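Local atomic coordinates of DUF2235 domain-containing protein (Pseudomonas aeruginosa, PDB entry 4O5P), a protein that probably hydrolyses phospholipids of target-cell membranes as the type VI secretion effector Tle1, a member of the alpha/beta-hydrolase clan. Residues S36-F41 and H225-R230; V263-A268 and C325-R330; Q461-A466 and R474-L479; R484-A489 and A640-A645. All blocks are in the same frame, centred on the assembly; numbering follows the deposited sequence.

Interactions 1 and 2 lie in the alpha/beta-hydrolase part of the chain and meet the same mixed sheet. They touch where Met-229 packs on Phe-267. Interaction 1 is a surface contact that combines a salt bridge with apolar packing. Interaction 2 is buried and mainly aromatic. Interactions 3 and 4 fall in the Tle1-like C-terminal domain and share helix 469-487. Both are partly buried and largely polar. Interaction 3 joins consecutive helices through an amide, an arginine and waters. Interaction 4 holds a beta turn by one carboxylate. Centres of interactions 1 and 4 lie about 59 Å apart.

Interaction 1 of 4, residues S36-F41 and H225-R230; sequences SDERVF and HILAMR
Asp-37 of helix 36-43 meets Arg-230 of strand 225-236 in a side-on salt bridge. Its OD2 accepts from Arg-230 NE at 2.9 Å, and its OD1 accepts from Arg-230 NH2 at 3.0 Å. Both oxygens use their syn lone pairs. The carboxylate and guanidinium planes are only 10° apart, and the paired bonds keep the groups nearly coplanar. The Arg-230 chain bends at chi2 (-63°), about CB-CG, which turns NE toward the acid. Asp-37 OD2 also rests on Ala-228 CB at 3.6 Å. The third nitrogen, Arg-230 NH1, bonds Ser-273 on the neighbouring strand 270-280. The helix thus lies against the central mixed sheet of an alpha/beta-hydrolase fold. Strand 225-236 runs there between strands 62-71 and 270-280, parallel to both. At Glu-38 the backbone N lies near Leu-227 CD1. One turn after Asp-37, Phe-41 puts one ring face over Leu-227 CD2, which is 3.4 Å from Phe-41 CD1. The far end of the ring reaches His-225, with Phe-41 CZ 3.3 Å from His-225 CD2. These two rings meet obliquely, their planes at 49°.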
loop_
_atom_site.group_PDB
_atom_site.type_symbol
_atom_site.label_atom_id
_atom_site.label_comp_id
_atom_site.label_asym_id
_atom_site.label_seq_id
_atom_site.Cartn_x
_atom_site.Cartn_y
_atom_site.Cartn_z
ATOM N N SER A 36 0.326 28.978 14.310
ATOM C CA SER A 36 0.132 30.062 13.340
ATOM C C SER A 36 -1.314 30.574 13.311
ATOM O O SER A 36 -1.555 31.792 13.254
ATOM C CB SER A 36 0.604 29.651 11.936
ATOM O OG SER A 36 -0.151 28.563 11.429
ATOM N N ASP A 37 -2.268 29.647 13.361
ATOM C CA ASP A 37 -3.684 29.999 13.430
ATOM C C ASP A 37 -4.001 30.940 14.599
ATOM O O ASP A 37 -4.666 31.974 14.417
ATOM C CB ASP A 37 -4.536 28.731 13.534
ATOM C CG ASP A 37 -4.726 28.049 12.192
ATOM O OD1 ASP A 37 -5.071 28.749 11.214
ATOM O OD2 ASP A 37 -4.531 26.817 12.114
ATOM N N GLU A 38 -3.526 30.568 15.789
ATOM C CA GLU A 38 -3.687 31.383 16.994
ATOM C C GLU A 38 -3.076 32.763 16.811
ATOM O O GLU A 38 -3.649 33.748 17.245
ATOM C CB GLU A 38 -3.044 30.709 18.204
ATOM C CG GLU A 38 -3.704 29.407 18.621
ATOM C CD GLU A 38 -3.062 28.807 19.859
ATOM O OE1 GLU A 38 -2.735 29.578 20.790
ATOM O OE2 GLU A 38 -2.883 27.568 19.900
ATOM N N ARG A 39 -1.910 32.828 16.174
ATOM C CA ARG A 39 -1.260 34.108 15.906
ATOM C C ARG A 39 -2.121 35.013 15.044
ATOM O O ARG A 39 -2.362 36.167 15.404
ATOM C CB ARG A 39 0.059 33.894 15.188
ATOM C CG ARG A 39 1.234 33.822 16.093
ATOM C CD ARG A 39 2.501 34.025 15.295
ATOM N NE ARG A 39 3.566 33.256 15.904
ATOM C CZ ARG A 39 3.814 31.989 15.604
ATOM N NH1 ARG A 39 3.093 31.360 14.678
ATOM N NH2 ARG A 39 4.792 31.360 16.225
ATOM N N VAL A 40 -2.560 34.493 13.897
ATOM C CA VAL A 40 -3.447 35.253 13.021
ATOM C C VAL A 40 -4.663 35.757 13.790
ATOM O O VAL A 40 -5.017 36.941 13.720
ATOM C CB VAL A 40 -3.954 34.410 11.849
ATOM C CG1 VAL A 40 -4.900 35.233 10.985
ATOM C CG2 VAL A 40 -2.795 33.897 11.030
ATOM N N PHE A 41 -5.284 34.857 14.547
ATOM C CA PHE A 41 -6.519 35.185 15.247
ATOM C C PHE A 41 -6.326 36.190 16.386
ATOM O O PHE A 41 -7.218 36.983 16.679
ATOM C CB PHE A 41 -7.179 33.913 15.783
ATOM C CG PHE A 41 -8.462 34.169 16.503
ATOM C CD1 PHE A 41 -9.631 34.398 15.794
ATOM C CD2 PHE A 41 -8.500 34.200 17.890
ATOM C CE1 PHE A 41 -10.820 34.639 16.455
ATOM C CE2 PHE A 41 -9.682 34.445 18.556
ATOM C CZ PHE A 41 -10.845 34.667 17.839
ATOM N N HIS A 225 -11.871 29.709 21.336
ATOM C CA HIS A 225 -12.368 29.833 19.966
ATOM C C HIS A 225 -11.693 28.781 19.076
ATOM O O HIS A 225 -10.481 28.824 18.888
ATOM C CB HIS A 225 -12.083 31.225 19.386
ATOM C CG HIS A 225 -12.983 32.304 19.905
ATOM N ND1 HIS A 225 -13.456 32.330 21.200
ATOM C CD2 HIS A 225 -13.473 33.416 19.307
ATOM C CE1 HIS A 225 -14.204 33.406 21.376
ATOM N NE2 HIS A 225 -14.230 34.083 20.242
ATOM N N ILE A 226 -12.480 27.853 18.527
ATOM C CA ILE A 226 -11.953 26.828 17.629
ATOM C C ILE A 226 -11.680 27.408 16.251
ATOM O O ILE A 226 -12.594 27.891 15.586
ATOM C CB ILE A 226 -12.909 25.624 17.521
ATOM C CG1 ILE A 226 -13.247 25.090 18.909
ATOM C CG2 ILE A 226 -12.291 24.526 16.679
ATOM C CD1 ILE A 226 -12.034 24.833 19.770
ATOM N N LEU A 227 -10.424 27.337 15.813
ATOM C CA LEU A 227 -9.979 28.101 14.655
ATOM C C LEU A 227 -9.913 27.337 13.340
ATOM O O LEU A 227 -10.342 27.848 12.300
ATOM C CB LEU A 227 -8.608 28.706 14.931
ATOM C CG LEU A 227 -8.584 29.838 15.948
ATOM C CD1 LEU A 227 -7.169 30.324 16.151
ATOM C CD2 LEU A 227 -9.481 30.967 15.469
ATOM N N ALA A 228 -9.334 26.140 13.368
ATOM C CA ALA A 228 -9.091 25.414 12.125
ATOM C C ALA A 228 -8.802 23.958 12.384
ATOM O O ALA A 228 -8.663 23.522 13.535
ATOM C CB ALA A 228 -7.916 26.033 11.342
HETATM N N MSE A 229 -8.693 23.221 11.286
HETATM C CA MSE A 229 -8.301 21.833 11.329
HETATM C C MSE A 229 -7.146 21.603 10.388
HETATM O O MSE A 229 -7.245 21.872 9.198
HETATM C CB MSE A 229 -9.477 20.951 10.958
HETATM C CG MSE A 229 -10.462 20.930 12.090
HETATM SE SE MSE A 229 -11.892 19.716 11.976
HETATM C CE MSE A 229 -11.032 18.124 11.159
ATOM N N ARG A 230 -6.053 21.096 10.949
ATOM C CA ARG A 230 -4.798 20.946 10.236
ATOM C C ARG A 230 -4.382 19.486 10.321
ATOM O O ARG A 230 -4.267 18.939 11.424
ATOM C CB ARG A 230 -3.745 21.838 10.883
ATOM C CG ARG A 230 -4.178 23.291 11.019
ATOM C CD ARG A 230 -4.410 23.899 9.662
ATOM N NE ARG A 230 -4.875 25.287 9.717
ATOM C CZ ARG A 230 -5.423 25.918 8.682
ATOM N NH1 ARG A 230 -5.568 25.291 7.517
ATOM N NH2 ARG A 230 -5.820 27.176 8.802
#

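Interaction 2 of 4, residues V263-A268 and C325-R330; sequences VEYRFA and CSFLKR
Tyr-265 turns its ring away from its own carbonyl carbon (chi1 -53°), while Phe-327 sets CG opposite its backbone N. The two side chains then cross at about a right angle. The contact joins two connections beside strand 270-280 of the alpha/beta-hydrolase sheet. One is the approach to the short strand 266-267, and the other is the loop leading into strand 331-336. Both flank strand 270-280: through their backbones, Tyr-265 bonds Ile-272 and Phe-327 bonds Ile-274. The main interaction is CH-pi. Phe-327 CB sits over the centre of the Tyr-265 ring, 3.7 Å from the centroid and 13° off the ring normal. The ring atom nearest to Phe-327 CB is Tyr-265 CE1, at 3.6 Å. The Phe-327 ring itself is oblique to the tyrosine, with planes at 49°. Its CD1 comes 3.7 Å from Tyr-265 CG. Helix 238-254 adds to the packing, since Leu-250, Gln-251 and Thr-254 touch Phe-327. The backbone N of Phe-327 bonds Glu-311. The disulfide between Cys-325 and Cys-316 known from another structure of this protein is not present here, where Cys-316 is not modelled. At the edge of the tyrosine ring, in its plane, Cys-325 O lies 3.4 Å from Tyr-265 CE1.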
loop_
_atom_site.group_PDB
_atom_site.type_symbol
_atom_site.label_atom_id
_atom_site.label_comp_id
_atom_site.label_asym_id
_atom_site.label_seq_id
_atom_site.Cartn_x
_atom_site.Cartn_y
_atom_site.Cartn_z
ATOM N N VAL A 263 -12.567 30.257 -3.588
ATOM C CA VAL A 263 -12.527 28.823 -3.319
ATOM C C VAL A 263 -11.806 28.520 -2.008
ATOM O O VAL A 263 -10.643 28.877 -1.835
ATOM C CB VAL A 263 -11.831 28.058 -4.481
ATOM C CG1 VAL A 263 -11.526 26.624 -4.090
ATOM C CG2 VAL A 263 -12.686 28.099 -5.748
ATOM N N GLU A 264 -12.502 27.878 -1.077
ATOM C CA GLU A 264 -11.871 27.434 0.167
ATOM C C GLU A 264 -12.293 26.017 0.571
ATOM O O GLU A 264 -13.140 25.391 -0.069
ATOM C CB GLU A 264 -12.121 28.420 1.324
ATOM C CG GLU A 264 -13.194 29.466 1.052
ATOM C CD GLU A 264 -13.287 30.524 2.143
ATOM O OE1 GLU A 264 -12.357 30.637 2.980
ATOM O OE2 GLU A 264 -14.305 31.246 2.161
ATOM N N TYR A 265 -11.687 25.514 1.638
ATOM C CA TYR A 265 -12.041 24.210 2.136
ATOM C C TYR A 265 -12.451 24.332 3.596
ATOM O O TYR A 265 -11.729 24.899 4.423
ATOM C CB TYR A 265 -10.873 23.239 1.913
ATOM C CG TYR A 265 -10.419 23.253 0.469
ATOM C CD1 TYR A 265 -9.468 24.168 0.029
ATOM C CD2 TYR A 265 -10.964 22.378 -0.461
ATOM C CE1 TYR A 265 -9.059 24.211 -1.293
ATOM C CE2 TYR A 265 -10.556 22.407 -1.794
ATOM C CZ TYR A 265 -9.601 23.331 -2.199
ATOM O OH TYR A 265 -9.186 23.377 -3.515
ATOM N N ARG A 266 -13.647 23.841 3.895
ATOM C CA ARG A 266 -14.181 23.936 5.239
ATOM C C ARG A 266 -14.832 22.638 5.665
ATOM O O ARG A 266 -15.400 21.917 4.842
ATOM C CB ARG A 266 -15.152 25.121 5.366
ATOM C CG ARG A 266 -14.407 26.451 5.449
ATOM C CD ARG A 266 -15.295 27.663 5.373
ATOM N NE ARG A 266 -14.470 28.863 5.254
ATOM C CZ ARG A 266 -14.028 29.592 6.280
ATOM N NH1 ARG A 266 -14.331 29.262 7.529
ATOM N NH2 ARG A 266 -13.280 30.662 6.054
ATOM N N PHE A 267 -14.710 22.360 6.960
ATOM C CA PHE A 267 -15.181 21.142 7.587
ATOM C C PHE A 267 -16.018 21.622 8.763
ATOM O O PHE A 267 -15.476 22.052 9.796
ATOM C CB PHE A 267 -13.979 20.337 8.086
ATOM C CG PHE A 267 -14.331 19.013 8.702
ATOM C CD1 PHE A 267 -14.599 18.914 10.057
ATOM C CD2 PHE A 267 -14.355 17.853 7.923
ATOM C CE1 PHE A 267 -14.900 17.691 10.639
ATOM C CE2 PHE A 267 -14.655 16.624 8.494
ATOM C CZ PHE A 267 -14.929 16.545 9.862
ATOM N N ALA A 268 -17.336 21.570 8.594
ATOM C CA ALA A 268 -18.263 22.125 9.580
ATOM C C ALA A 268 -17.965 23.610 9.876
ATOM O O ALA A 268 -17.994 24.054 11.026
ATOM C CB ALA A 268 -18.237 21.286 10.855
ATOM N N CYS A 325 -5.521 29.511 0.442
ATOM C CA CYS A 325 -6.311 29.074 -0.710
ATOM C C CYS A 325 -6.155 27.565 -0.946
ATOM O O CYS A 325 -6.993 26.946 -1.605
ATOM C CB CYS A 325 -5.870 29.816 -1.978
ATOM S SG CYS A 325 -5.955 31.644 -1.921
ATOM N N SER A 326 -5.080 26.984 -0.408
ATOM C CA SER A 326 -4.655 25.629 -0.789
ATOM C C SER A 326 -5.169 24.519 0.134
ATOM O O SER A 326 -5.265 24.694 1.347
ATOM C CB SER A 326 -3.121 25.553 -0.883
ATOM O OG SER A 326 -2.604 26.550 -1.751
ATOM N N PHE A 327 -5.494 23.378 -0.459
ATOM C CA PHE A 327 -5.922 22.213 0.301
ATOM C C PHE A 327 -4.745 21.360 0.817
ATOM O O PHE A 327 -4.747 20.904 1.972
ATOM C CB PHE A 327 -6.887 21.381 -0.537
ATOM C CG PHE A 327 -7.418 20.177 0.177
ATOM C CD1 PHE A 327 -8.298 20.323 1.238
ATOM C CD2 PHE A 327 -7.028 18.898 -0.208
ATOM C CE1 PHE A 327 -8.791 19.210 1.902
ATOM C CE2 PHE A 327 -7.510 17.778 0.461
ATOM C CZ PHE A 327 -8.395 17.931 1.509
ATOM N N LEU A 328 -3.730 21.171 -0.028
ATOM C CA LEU A 328 -2.569 20.347 0.332
ATOM C C LEU A 328 -1.305 21.191 0.346
ATOM O O LEU A 328 -0.927 21.755 -0.683
ATOM C CB LEU A 328 -2.406 19.187 -0.665
ATOM C CG LEU A 328 -1.140 18.333 -0.549
ATOM C CD1 LEU A 328 -1.169 17.583 0.767
ATOM C CD2 LEU A 328 -1.033 17.339 -1.739
ATOM N N LYS A 329 -0.639 21.274 1.492
ATOM C CA LYS A 329 0.538 22.154 1.631
ATOM C C LYS A 329 1.873 21.494 1.273
ATOM O O LYS A 329 2.833 22.181 0.937
ATOM C CB LYS A 329 0.647 22.679 3.064
ATOM C CG LYS A 329 -0.606 23.337 3.634
ATOM C CD LYS A 329 -1.120 24.481 2.789
ATOM C CE LYS A 329 -2.465 24.954 3.379
ATOM N NZ LYS A 329 -3.010 26.230 2.788
ATOM N N ARG A 330 1.938 20.169 1.359
ATOM C CA ARG A 330 3.216 19.459 1.266
ATOM C C ARG A 330 2.997 17.946 1.170
ATOM O O ARG A 330 2.321 17.354 2.016
ATOM C CB ARG A 330 4.076 19.764 2.498
ATOM C CG ARG A 330 5.437 19.044 2.534
ATOM C CD ARG A 330 6.371 19.547 1.434
ATOM N NE ARG A 330 7.710 18.976 1.554
ATOM C CZ ARG A 330 8.603 18.974 0.566
ATOM N NH1 ARG A 330 8.284 19.485 -0.614
ATOM N NH2 ARG A 330 9.802 18.448 0.750
HETATM O O HOH W 1 -7.493 25.006 -4.200
#

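Interaction 3 of 4, residues Q461-A466 and R474-L479; sequences QAQAKA and RRETAL
Two consecutive helices of the Tle1-like C-terminal domain, 451-463 and 469-487, meet here where the first one ends. Gln-463 lies in its last turn, and Ala-464 is the first residue to leave helical geometry. The Gln-463 side chain reaches across to helix 469-487. Its CG sits between the backbone N and the carbonyl carbon (chi1 62°), and a further bend at chi2 folds the amide toward the second helix. NE2 of Gln-463 donates to the syn lone pair of Glu-476 OE2 at 3.1 Å, close to straight at 161°. OE1 of Gln-463 accepts from Arg-475 NH1 at 3.2 Å, the donor standing above the carbonyl plane. Arg-633 of helix 616-637 also bonds OE1, and Trp-460 O also accepts from NE2. These four bonds should fix the amide's rotation. Leu-479 CD2 packs against the same amide, 3.5 Å from Gln-463 NE2. The extended chain of Arg-475 reaches across to the end of helix 451-463, and NH1 makes a further weak bond to Gln-463 O. Over one guanidinium face lies the aliphatic part of Lys-465, with its CD 3.4 Å from Arg-475 NE. Lys-465 NZ ends 3.5 Å from Arg-475 NH2, a close pair of like charges. One water links Lys-465 N, Arg-475 NH1 and Glu-476 OE2. A second joins Gln-463 O to Arg-475 NH2. The other oxygen of Glu-476 bonds His-338 and Trp-460. The arrangement is typical of two consecutive helices joined by a short loop, where polar side chains of the second hold the C-terminal end of the first.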
loop_
_atom_site.group_PDB
_atom_site.type_symbol
_atom_site.label_atom_id
_atom_site.label_comp_id
_atom_site.label_asym_id
_atom_site.label_seq_id
_atom_site.Cartn_x
_atom_site.Cartn_y
_atom_site.Cartn_z
ATOM N N GLN A 461 23.565 5.806 -2.209
ATOM C CA GLN A 461 23.076 7.117 -2.590
ATOM C C GLN A 461 24.037 7.788 -3.555
ATOM O O GLN A 461 23.618 8.430 -4.524
ATOM C CB GLN A 461 22.884 7.981 -1.353
ATOM C CG GLN A 461 22.078 9.242 -1.602
ATOM C CD GLN A 461 22.890 10.367 -2.219
ATOM O OE1 GLN A 461 24.108 10.451 -2.031
ATOM N NE2 GLN A 461 22.217 11.241 -2.962
ATOM N N ALA A 462 25.327 7.614 -3.289
ATOM C CA ALA A 462 26.373 8.227 -4.094
ATOM C C ALA A 462 26.544 7.593 -5.476
ATOM O O ALA A 462 26.917 8.300 -6.416
ATOM C CB ALA A 462 27.701 8.246 -3.325
ATOM N N GLN A 463 26.295 6.289 -5.620
ATOM C CA GLN A 463 26.413 5.691 -6.967
ATOM C C GLN A 463 25.180 5.904 -7.839
ATOM O O GLN A 463 25.226 5.731 -9.061
ATOM C CB GLN A 463 26.698 4.189 -6.900
ATOM C CG GLN A 463 25.591 3.364 -6.227
ATOM C CD GLN A 463 24.464 2.964 -7.165
ATOM O OE1 GLN A 463 24.684 2.642 -8.342
ATOM N NE2 GLN A 463 23.238 2.980 -6.640
ATOM N N ALA A 464 24.065 6.236 -7.200
ATOM C CA ALA A 464 22.811 6.354 -7.913
ATOM C C ALA A 464 22.868 7.551 -8.848
ATOM O O ALA A 464 23.459 8.587 -8.509
ATOM C CB ALA A 464 21.660 6.491 -6.927
ATOM N N LYS A 465 22.241 7.409 -10.014
ATOM C CA LYS A 465 22.280 8.450 -11.036
ATOM C C LYS A 465 20.932 9.129 -11.202
ATOM O O LYS A 465 19.877 8.482 -11.214
ATOM C CB LYS A 465 22.765 7.895 -12.382
ATOM C CG LYS A 465 24.290 7.807 -12.520
ATOM C CD LYS A 465 24.707 6.988 -13.756
ATOM C CE LYS A 465 26.231 6.845 -13.829
ATOM N NZ LYS A 465 26.687 5.732 -14.728
ATOM N N ALA A 466 20.986 10.450 -11.340
ATOM C CA ALA A 466 19.796 11.261 -11.556
ATOM C C ALA A 466 19.090 10.881 -12.853
ATOM O O ALA A 466 19.732 10.565 -13.861
ATOM C CB ALA A 466 20.175 12.739 -11.582
ATOM N N ARG A 474 15.219 1.395 -14.315
ATOM C CA ARG A 474 16.008 0.584 -15.243
ATOM C C ARG A 474 17.386 0.299 -14.637
ATOM O O ARG A 474 17.819 -0.866 -14.538
ATOM C CB ARG A 474 16.171 1.301 -16.602
ATOM C CG ARG A 474 17.186 0.620 -17.527
ATOM C CD ARG A 474 17.461 1.337 -18.855
ATOM N NE ARG A 474 18.360 0.502 -19.671
ATOM C CZ ARG A 474 18.931 0.872 -20.818
ATOM N NH1 ARG A 474 18.730 2.084 -21.333
ATOM N NH2 ARG A 474 19.721 0.021 -21.454
ATOM N N ARG A 475 18.056 1.358 -14.196
ATOM C CA ARG A 475 19.427 1.214 -13.707
ATOM C C ARG A 475 19.535 0.484 -12.356
ATOM O O ARG A 475 20.416 -0.354 -12.171
ATOM C CB ARG A 475 20.140 2.586 -13.684
ATOM C CG ARG A 475 21.648 2.486 -13.395
ATOM C CD ARG A 475 22.371 3.834 -13.545
ATOM N NE ARG A 475 23.814 3.688 -13.361
ATOM C CZ ARG A 475 24.424 3.737 -12.176
ATOM N NH1 ARG A 475 23.711 3.927 -11.077
ATOM N NH2 ARG A 475 25.745 3.593 -12.080
ATOM N N GLU A 476 18.616 0.759 -11.429
ATOM C CA GLU A 476 18.624 0.084 -10.129
ATOM C C GLU A 476 18.233 -1.387 -10.250
ATOM O O GLU A 476 18.737 -2.244 -9.499
ATOM C CB GLU A 476 17.719 0.830 -9.131
ATOM C CG GLU A 476 18.330 2.161 -8.713
ATOM C CD GLU A 476 19.678 1.963 -8.038
ATOM O OE1 GLU A 476 19.825 0.959 -7.280
ATOM O OE2 GLU A 476 20.579 2.819 -8.242
ATOM N N THR A 477 17.379 -1.685 -11.228
ATOM C CA THR A 477 16.987 -3.078 -11.475
ATOM C C THR A 477 18.230 -3.775 -11.954
ATOM O O THR A 477 18.515 -4.892 -11.521
ATOM C CB THR A 477 15.893 -3.218 -12.523
ATOM O OG1 THR A 477 14.715 -2.525 -12.075
ATOM C CG2 THR A 477 15.523 -4.715 -12.704
ATOM N N ALA A 478 18.972 -3.090 -12.829
ATOM C CA ALA A 478 20.239 -3.627 -13.337
ATOM C C ALA A 478 21.244 -3.882 -12.215
ATOM O O ALA A 478 21.962 -4.881 -12.244
ATOM C CB ALA A 478 20.834 -2.700 -14.387
ATOM N N LEU A 479 21.313 -2.974 -11.246
ATOM C CA LEU A 479 22.253 -3.129 -10.123
ATOM C C LEU A 479 21.935 -4.344 -9.248
ATOM O O LEU A 479 22.817 -5.177 -8.953
ATOM C CB LEU A 479 22.310 -1.843 -9.285
ATOM C CG LEU A 479 23.125 -1.833 -7.991
ATOM C CD1 LEU A 479 24.567 -2.287 -8.240
ATOM C CD2 LEU A 479 23.090 -0.419 -7.374
HETATM O O HOH W 2 27.935 4.629 -10.546
HETATM O O HOH W 3 21.056 4.535 -10.246
#

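Interaction 4 of 4, residues R484-A489 and A640-A645; sequences RIDRYA and APDRVA
The chain from Ala-640 to Arg-643 makes a type II beta turn, closed by Arg-643 N bonding Ala-640 O at 2.9 Å, and it faces the last turns of helix 469-487. The turn follows helix 616-637 and leads into the short strand 643-644. The helix side of the contact rests on Asp-486. Its CG is opposite the backbone N (chi1 -174°), and this directs the carboxylate at the turn. OD2 of Asp-486 accepts from the backbone N of Asp-642 at 2.9 Å. The bond is nearly straight, at 171°, and arrives on the syn side. The same oxygen lies 3.6 Å from Pro-641 CA. Arg-487, next in the helix, gives NH1 to Asp-486 OD1 at 2.9 Å on the anti side. Each oxygen of Asp-486 thus has its own donor, which should limit rotation of the carboxylate. Arg-487 also bridges to Asp-656 of helix 649-657 through NH2. The carboxylates of Asp-486 and Asp-642 come close, and Lys-495 bridges both, which probably offsets their like charge. Tyr-634 of helix 616-637 touches Asp-486 and Pro-641. Arg-487 NH1 stays 4.4 Å from Asp-642 OD2, beyond a salt bridge.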
loop_
_atom_site.group_PDB
_atom_site.type_symbol
_atom_site.label_atom_id
_atom_site.label_comp_id
_atom_site.label_asym_id
_atom_site.label_seq_id
_atom_site.Cartn_x
_atom_site.Cartn_y
_atom_site.Cartn_z
ATOM N N ARG A 484 22.621 -10.221 -7.866
ATOM C CA ARG A 484 22.081 -11.584 -7.922
ATOM C C ARG A 484 22.912 -12.508 -8.807
ATOM O O ARG A 484 22.986 -13.698 -8.532
ATOM C CB ARG A 484 20.623 -11.608 -8.410
ATOM C CG ARG A 484 19.625 -11.004 -7.452
ATOM C CD ARG A 484 18.268 -10.766 -8.140
ATOM N NE ARG A 484 17.412 -10.018 -7.222
ATOM C CZ ARG A 484 16.497 -9.145 -7.610
ATOM N NH1 ARG A 484 16.291 -8.927 -8.902
ATOM N NH2 ARG A 484 15.788 -8.506 -6.703
ATOM N N ILE A 485 23.522 -11.987 -9.871
ATOM C CA ILE A 485 24.321 -12.864 -10.740
ATOM C C ILE A 485 25.424 -13.559 -9.909
ATOM O O ILE A 485 25.748 -14.736 -10.127
ATOM C CB ILE A 485 24.931 -12.112 -11.947
ATOM C CG1 ILE A 485 23.832 -11.668 -12.919
ATOM C CG2 ILE A 485 25.937 -12.993 -12.696
ATOM C CD1 ILE A 485 24.315 -10.622 -13.926
ATOM N N ASP A 486 25.987 -12.835 -8.945
ATOM C CA ASP A 486 26.956 -13.464 -8.057
ATOM C C ASP A 486 26.311 -14.217 -6.897
ATOM O O ASP A 486 26.565 -15.402 -6.734
ATOM C CB ASP A 486 28.008 -12.477 -7.551
ATOM C CG ASP A 486 29.091 -13.160 -6.756
ATOM O OD1 ASP A 486 28.934 -13.285 -5.515
ATOM O OD2 ASP A 486 30.095 -13.592 -7.372
ATOM N N ARG A 487 25.479 -13.552 -6.094
ATOM C CA ARG A 487 24.959 -14.187 -4.882
ATOM C C ARG A 487 23.915 -15.304 -5.107
ATOM O O ARG A 487 23.762 -16.176 -4.260
ATOM C CB ARG A 487 24.379 -13.138 -3.919
ATOM C CG ARG A 487 25.365 -12.596 -2.877
ATOM C CD ARG A 487 26.532 -11.780 -3.469
ATOM N NE ARG A 487 27.266 -11.127 -2.376
ATOM C CZ ARG A 487 28.560 -11.301 -2.115
ATOM N NH1 ARG A 487 29.307 -12.101 -2.884
ATOM N NH2 ARG A 487 29.106 -10.688 -1.079
ATOM N N TYR A 488 23.189 -15.260 -6.222
ATOM C CA TYR A 488 22.163 -16.271 -6.496
ATOM C C TYR A 488 22.607 -17.172 -7.635
ATOM O O TYR A 488 22.556 -18.389 -7.511
ATOM C CB TYR A 488 20.818 -15.643 -6.882
ATOM C CG TYR A 488 20.031 -14.983 -5.767
ATOM C CD1 TYR A 488 20.523 -14.928 -4.464
ATOM C CD2 TYR A 488 18.783 -14.425 -6.028
ATOM C CE1 TYR A 488 19.799 -14.322 -3.455
ATOM C CE2 TYR A 488 18.056 -13.819 -5.038
ATOM C CZ TYR A 488 18.567 -13.771 -3.748
ATOM O OH TYR A 488 17.843 -13.185 -2.750
ATOM N N ALA A 489 23.022 -16.588 -8.759
ATOM C CA ALA A 489 23.417 -17.438 -9.890
ATOM C C ALA A 489 24.724 -18.145 -9.565
ATOM O O ALA A 489 24.989 -19.239 -10.079
ATOM C CB ALA A 489 23.548 -16.640 -11.172
ATOM N N ALA A 640 35.793 -10.893 -9.930
ATOM C CA ALA A 640 35.619 -12.299 -10.272
ATOM C C ALA A 640 34.557 -12.850 -9.329
ATOM O O ALA A 640 34.108 -12.127 -8.437
ATOM C CB ALA A 640 36.944 -13.047 -10.096
ATOM N N PRO A 641 34.131 -14.112 -9.535
ATOM C CA PRO A 641 33.233 -14.750 -8.570
ATOM C C PRO A 641 33.657 -14.548 -7.110
ATOM O O PRO A 641 34.829 -14.720 -6.762
ATOM C CB PRO A 641 33.325 -16.225 -8.960
ATOM C CG PRO A 641 33.465 -16.178 -10.455
ATOM C CD PRO A 641 34.243 -14.913 -10.772
ATOM N N ASP A 642 32.695 -14.164 -6.277
ATOM C CA ASP A 642 32.926 -13.881 -4.860
ATOM C C ASP A 642 33.975 -12.828 -4.545
ATOM O O ASP A 642 34.422 -12.735 -3.402
ATOM C CB ASP A 642 33.274 -15.152 -4.100
ATOM C CG ASP A 642 32.120 -15.678 -3.340
ATOM O OD1 ASP A 642 31.280 -16.340 -3.973
ATOM O OD2 ASP A 642 32.031 -15.417 -2.117
ATOM N N ARG A 643 34.371 -12.042 -5.539
ATOM C CA ARG A 643 35.369 -11.000 -5.317
ATOM C C ARG A 643 34.867 -9.617 -5.717
ATOM O O ARG A 643 34.897 -9.246 -6.899
ATOM C CB ARG A 643 36.654 -11.320 -6.072
ATOM C CG ARG A 643 37.430 -12.487 -5.501
ATOM C CD ARG A 643 38.662 -12.759 -6.342
ATOM N NE ARG A 643 39.651 -13.529 -5.593
ATOM C CZ ARG A 643 40.961 -13.473 -5.809
ATOM N NH1 ARG A 643 41.448 -12.693 -6.764
ATOM N NH2 ARG A 643 41.786 -14.202 -5.071
ATOM N N VAL A 644 34.437 -8.848 -4.720
ATOM C CA VAL A 644 33.921 -7.502 -4.951
ATOM C C VAL A 644 35.026 -6.595 -5.479
ATOM O O VAL A 644 36.146 -6.635 -4.984
ATOM C CB VAL A 644 33.319 -6.925 -3.654
ATOM C CG1 VAL A 644 32.853 -5.496 -3.859
ATOM C CG2 VAL A 644 32.147 -7.800 -3.205
ATOM N N ALA A 645 34.727 -5.809 -6.508
ATOM C CA ALA A 645 35.695 -4.864 -7.035
ATOM C C ALA A 645 36.047 -3.827 -5.968
ATOM O O ALA A 645 35.212 -3.502 -5.134
ATOM C CB ALA A 645 35.146 -4.186 -8.271
#